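Putative acetylornithine deacetylase (Sulfolobus tokodaii, PDB 3VPB) probably catalyses the ATP-dependent joining of glutamate to the C-terminal glutamate of the carrier protein LysW, a step of arginine biosynthesis. Local coordinates at residues Val223-Ile228 against Tyr246-Leu251; Val55-Ala60 against Asp79-Cys84. All blocks are in the same frame, centred on the assembly; numbering follows the deposited sequence. Where two conformers were deposited one is given.

Interaction 1: residues Val223-Ile228 against Tyr246-Leu251; sequences VKAVSI and YVVNEL. With MG (magnesium ion), chain N; ZN (zinc ion), chain O; ADP (adenosine-5'-diphosphate), chain L.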
# COMPACT_ATOMS: atom_id res chain seq x y z
N VAL B 223 35.35 13.53 -4.83
CA VAL B 223 35.23 14.70 -5.68
C VAL B 223 34.72 14.34 -7.08
O VAL B 223 33.83 15.00 -7.61
CB VAL B 223 36.52 15.58 -5.70
CG1 VAL B 223 36.41 16.69 -6.74
CG2 VAL B 223 36.74 16.20 -4.29
N LYS B 224 35.27 13.28 -7.66
CA LYS B 224 34.84 12.84 -8.98
C LYS B 224 33.35 12.44 -8.98
O LYS B 224 32.58 12.84 -9.86
CB LYS B 224 35.73 11.71 -9.47
CG LYS B 224 35.37 11.16 -10.86
CD LYS B 224 35.68 12.18 -11.94
CE LYS B 224 34.86 11.93 -13.21
NZ LYS B 224 34.94 13.12 -14.13
N ALA B 225 32.95 11.68 -7.96
CA ALA B 225 31.56 11.20 -7.83
C ALA B 225 30.55 12.36 -7.77
O ALA B 225 29.54 12.40 -8.51
CB ALA B 225 31.43 10.29 -6.61
N VAL B 226 30.84 13.33 -6.92
CA VAL B 226 30.01 14.53 -6.79
C VAL B 226 29.98 15.39 -8.05
O VAL B 226 28.96 16.04 -8.34
CB VAL B 226 30.46 15.38 -5.58
CG1 VAL B 226 29.58 16.59 -5.44
CG2 VAL B 226 30.40 14.53 -4.31
N SER B 227 31.10 15.45 -8.76
CA SER B 227 31.16 16.23 -9.98
C SER B 227 30.34 15.59 -11.08
O SER B 227 29.75 16.29 -11.90
CB SER B 227 32.60 16.40 -10.45
OG SER B 227 33.34 17.15 -9.50
N ILE B 228 30.30 14.26 -11.10
CA ILE B 228 29.48 13.55 -12.09
C ILE B 228 28.00 13.88 -11.91
O ILE B 228 27.28 14.10 -12.89
CB ILE B 228 29.72 12.02 -12.01
CG1 ILE B 228 31.09 11.68 -12.61
CG2 ILE B 228 28.64 11.23 -12.76
CD1 ILE B 228 31.63 10.35 -12.10
N TYR B 246 38.28 1.74 -2.47
CA TYR B 246 37.06 2.54 -2.23
C TYR B 246 36.04 2.33 -3.34
O TYR B 246 36.35 2.44 -4.53
CB TYR B 246 37.37 4.02 -2.08
CG TYR B 246 38.26 4.36 -0.90
CD1 TYR B 246 37.89 4.00 0.39
CD2 TYR B 246 39.47 5.04 -1.08
CE1 TYR B 246 38.71 4.31 1.50
CE2 TYR B 246 40.29 5.37 0.02
CZ TYR B 246 39.89 4.99 1.30
OH TYR B 246 40.67 5.29 2.39
N VAL B 247 34.82 2.06 -2.92
CA VAL B 247 33.71 1.78 -3.83
C VAL B 247 32.59 2.73 -3.40
O VAL B 247 32.23 2.76 -2.22
CB VAL B 247 33.28 0.28 -3.70
CG1 VAL B 247 32.15 -0.03 -4.62
CG2 VAL B 247 34.43 -0.66 -4.04
N VAL B 248 32.03 3.48 -4.34
CA VAL B 248 30.92 4.39 -4.00
C VAL B 248 29.62 3.62 -3.96
O VAL B 248 29.23 2.95 -4.94
CB VAL B 248 30.83 5.59 -4.98
CG1 VAL B 248 29.68 6.53 -4.56
CG2 VAL B 248 32.15 6.34 -5.00
N ASN B 249 28.95 3.68 -2.82
CA ASN B 249 27.69 3.00 -2.61
C ASN B 249 26.46 3.85 -2.91
O ASN B 249 25.48 3.35 -3.47
CB ASN B 249 27.66 2.50 -1.17
CG ASN B 249 26.50 1.59 -0.89
OD1 ASN B 249 26.05 0.83 -1.75
ND2 ASN B 249 26.00 1.65 0.35
N GLU B 250 26.46 5.11 -2.49
CA GLU B 250 25.34 6.01 -2.82
C GLU B 250 25.71 7.45 -2.57
O GLU B 250 26.73 7.74 -1.96
CB GLU B 250 24.08 5.66 -2.04
CG GLU B 250 24.20 5.90 -0.53
CD GLU B 250 22.85 6.15 0.11
OE1 GLU B 250 22.78 6.14 1.38
OE2 GLU B 250 21.88 6.41 -0.64
N LEU B 251 24.85 8.35 -3.04
CA LEU B 251 24.91 9.76 -2.68
C LEU B 251 23.57 10.17 -2.14
O LEU B 251 22.58 9.53 -2.44
CB LEU B 251 25.27 10.63 -3.89
CG LEU B 251 26.76 10.58 -4.29
CD1 LEU B 251 27.01 9.46 -5.30
CD2 LEU B 251 27.25 11.90 -4.82
MG MG N . 23.40 5.09 3.07
ZN ZN O . 20.76 6.80 1.45
PB ADP L . 20.53 3.89 2.55
O1B ADP L . 20.21 4.92 1.54
O2B ADP L . 21.52 4.29 3.63
O3B ADP L . 19.34 3.16 3.13
PA ADP L . 22.76 2.24 1.68
O1A ADP L . 22.93 1.58 0.32
O2A ADP L . 23.66 3.35 2.17
O3A ADP L . 21.22 2.70 1.71
O5' ADP L . 22.80 1.04 2.74
C5' ADP L . 22.71 1.22 4.16
C4' ADP L . 23.82 0.44 4.85
O4' ADP L . 23.75 -0.92 4.41
C3' ADP L . 25.19 0.95 4.42
O3' ADP L . 25.65 1.99 5.29
C2' ADP L . 26.05 -0.29 4.53
O2' ADP L . 26.45 -0.49 5.89
C1' ADP L . 25.09 -1.39 4.17
N9 ADP L . 25.21 -1.74 2.75
C8 ADP L . 24.42 -1.33 1.72
N7 ADP L . 24.83 -1.92 0.59
C5 ADP L . 25.88 -2.71 0.89
C6 ADP L . 26.80 -3.59 0.16
N6 ADP L . 26.64 -3.77 -1.17
N1 ADP L . 27.75 -4.27 0.87
C2 ADP L . 27.92 -4.12 2.19
N3 ADP L . 27.12 -3.29 2.91
C4 ADP L . 26.12 -2.58 2.31
O HOH W 1 24.23 4.33 4.88
O HOH W 2 18.94 7.48 0.65
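Val248 turns its side chain onto helix 223-228, where its CG2 meets Ala225 CB at 4.3 Å. The strand passes the helix at -43° with 10.3 Å between the axes of the two short segments, and apolar side chains meet across that spacing. Asn249 and Glu250 then both pair with Asp237, a classic beta bulge. The extra residue explains why Leu251, three positions on, again faces the helix while the two polar residues reach the nucleotide side. With CG anti to the backbone N (chi1 -171°), Asn249 points ND2 at the alpha-phosphate; its bond to ADP O1A is weak, 3.1 Å and bent, while OD1 accepts from Lys127. An alanine here would remove this amide and is likely to leave Lys127 and the alpha-phosphate oxygen each short of a partner. Glu250 OE1 bridges the metals, 2.1 Å from magnesium and also from zinc, and OE2 adds a longer 2.4 Å bond to zinc. Asp237 and Asn252 supply further ligands, to magnesium and zinc respectively. Leu251 CD2 ends the run against Val226 CG2 at 4.1 Å, the two side chains slanting past each other, and lies near Ala225 O. The side-chain contacts between helix and strand are thus apolar, made by four buried residues, and they back a strand whose other face binds two metals and the ADP phosphates, as expected of an ATP-grasp nucleotide site.

Interaction 2: residues Val55-Ala60 against Asp79-Cys84; sequences VSMYRA and DVINVC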
# COMPACT_ATOMS: atom_id res chain seq x y z
N VAL B 55 12.26 16.00 4.67
CA VAL B 55 12.65 14.63 4.98
C VAL B 55 12.07 13.70 3.91
O VAL B 55 12.66 12.67 3.57
CB VAL B 55 12.13 14.19 6.39
CG1 VAL B 55 12.66 12.80 6.79
CG2 VAL B 55 12.46 15.25 7.46
N SER B 56 10.90 14.07 3.38
CA SER B 56 10.27 13.27 2.31
C SER B 56 11.03 13.60 1.02
O SER B 56 11.09 14.77 0.65
CB SER B 56 8.81 13.68 2.12
OG SER B 56 8.33 13.22 0.86
N MET B 57 11.59 12.60 0.36
CA MET B 57 12.30 12.83 -0.90
C MET B 57 11.35 13.40 -1.98
O MET B 57 11.74 14.28 -2.73
CB MET B 57 12.97 11.57 -1.41
CG MET B 57 13.79 11.81 -2.68
SD MET B 57 12.80 11.53 -4.15
CE MET B 57 13.05 9.74 -4.20
N TYR B 58 10.12 12.93 -2.04
CA TYR B 58 9.17 13.48 -3.03
C TYR B 58 8.86 14.95 -2.76
O TYR B 58 8.79 15.75 -3.71
CB TYR B 58 7.90 12.65 -3.12
CG TYR B 58 8.13 11.26 -3.72
CD1 TYR B 58 8.68 11.10 -4.99
CD2 TYR B 58 7.77 10.12 -3.01
CE1 TYR B 58 8.90 9.81 -5.52
CE2 TYR B 58 7.97 8.85 -3.53
CZ TYR B 58 8.52 8.70 -4.79
OH TYR B 58 8.71 7.43 -5.28
N ARG B 59 8.69 15.32 -1.49
CA ARG B 59 8.52 16.74 -1.13
C ARG B 59 9.74 17.57 -1.49
O ARG B 59 9.59 18.69 -1.99
CB ARG B 59 8.21 16.92 0.36
CG ARG B 59 6.84 16.42 0.76
CD ARG B 59 6.38 17.06 2.05
NE ARG B 59 5.08 16.53 2.44
CZ ARG B 59 4.87 15.83 3.55
NH1 ARG B 59 3.65 15.40 3.81
NH2 ARG B 59 5.87 15.60 4.42
N ALA B 60 10.94 17.03 -1.29
CA ALA B 60 12.16 17.71 -1.69
C ALA B 60 12.19 17.90 -3.21
O ALA B 60 12.51 19.00 -3.71
CB ALA B 60 13.42 16.93 -1.20
N ASP B 79 17.05 18.18 -10.46
CA ASP B 79 17.72 17.19 -11.29
C ASP B 79 18.68 16.36 -10.42
O ASP B 79 18.75 15.14 -10.57
CB ASP B 79 18.43 17.85 -12.49
CG ASP B 79 17.45 18.27 -13.61
OD1 ASP B 79 17.75 19.23 -14.37
OD2 ASP B 79 16.36 17.66 -13.74
N VAL B 80 19.33 17.01 -9.46
CA VAL B 80 20.23 16.35 -8.52
C VAL B 80 19.41 15.47 -7.55
O VAL B 80 19.76 14.32 -7.28
CB VAL B 80 21.06 17.38 -7.75
CG1 VAL B 80 21.81 16.73 -6.59
CG2 VAL B 80 22.06 18.09 -8.72
N ILE B 81 18.32 16.02 -7.04
CA ILE B 81 17.44 15.26 -6.13
C ILE B 81 16.94 13.95 -6.80
O ILE B 81 17.01 12.87 -6.22
CB ILE B 81 16.28 16.13 -5.57
CG1 ILE B 81 16.84 17.21 -4.64
CG2 ILE B 81 15.31 15.24 -4.77
CD1 ILE B 81 15.91 18.42 -4.40
N ASN B 82 16.49 14.06 -8.04
CA ASN B 82 15.98 12.91 -8.81
C ASN B 82 17.04 11.81 -8.92
O ASN B 82 16.78 10.62 -8.65
CB ASN B 82 15.54 13.40 -10.19
CG ASN B 82 14.12 12.96 -10.60
OD1 ASN B 82 13.43 12.21 -9.89
ND2 ASN B 82 13.68 13.43 -11.75
N VAL B 83 18.25 12.22 -9.27
CA VAL B 83 19.33 11.28 -9.51
C VAL B 83 19.91 10.71 -8.21
O VAL B 83 20.06 9.51 -8.09
CB VAL B 83 20.40 11.89 -10.47
CG1 VAL B 83 21.60 10.96 -10.58
CG2 VAL B 83 19.77 12.07 -11.85
N CYS B 84 20.20 11.56 -7.22
CA CYS B 84 20.81 11.08 -5.96
C CYS B 84 19.81 10.32 -5.13
O CYS B 84 20.18 9.43 -4.38
CB CYS B 84 21.32 12.24 -5.13
SG CYS B 84 22.71 13.02 -5.82
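Ile81 points from helix 78-84 toward the first turn of helix 57-69, and its two branches divide the contact. Its CG1 lies beside its own backbone N (chi1 -67°), which sends CD1 to Ala60, 3.5 Å from the carbonyl O and 4.3 Å from CB. The same torsion leaves CG2 anti to the backbone N and directed at Met57, whose CG it meets at 4.3 Å. Ala60 also points toward Ile81, whereas the CA-CB bond of Met57 points to one side and CG, further along the chain, makes the approach. The small side chain of Ala60 is consistent with the close approach of CD1 to the helix backbone, and Ile52 of strand 49-52 touches both Ala60 and Ile81 from the sheet side. This turn is capped by Ser56, whose OG accepts from Arg59 N at 3.2 Å in a nearly straight bond (171°). The same OG is hydrogen-bonded to Asp53 of the LysW chain, and Arg59 forms a salt bridge to Glu48 of LysW, so the helix start also receives the carrier protein. Helix 57-69 joins the parallel neighbours 49-52 and 73-75 in a beta-alpha-beta crossover of the Rossmann-like preATP-grasp domain, and the contact packs it against the helix following the second strand.

In the fold
Interaction 2 belongs to the preATP-grasp domain and interaction 1 to the ATP-grasp domain; their centres lie about 17 Å apart, yet they touch, Leu251 CB packing on Cys84 SG at 4.0 Å. Helix 87-96 also lies at this junction: Thr90 touches Leu251 and its OG1 is hydrogen-bonded to Val83 O. Residues 246-251 reach the active site directly through Glu250, whereas 55-60 lie farther off: the side chain of Met57 is about 10 Å from the zinc and from ADP. The bound glutamate lies about 12 Å from the side chain of Leu251. At the helix start contacted by LysW, the Met57 side chain is about 9 Å from that of the metal ligand Asn252.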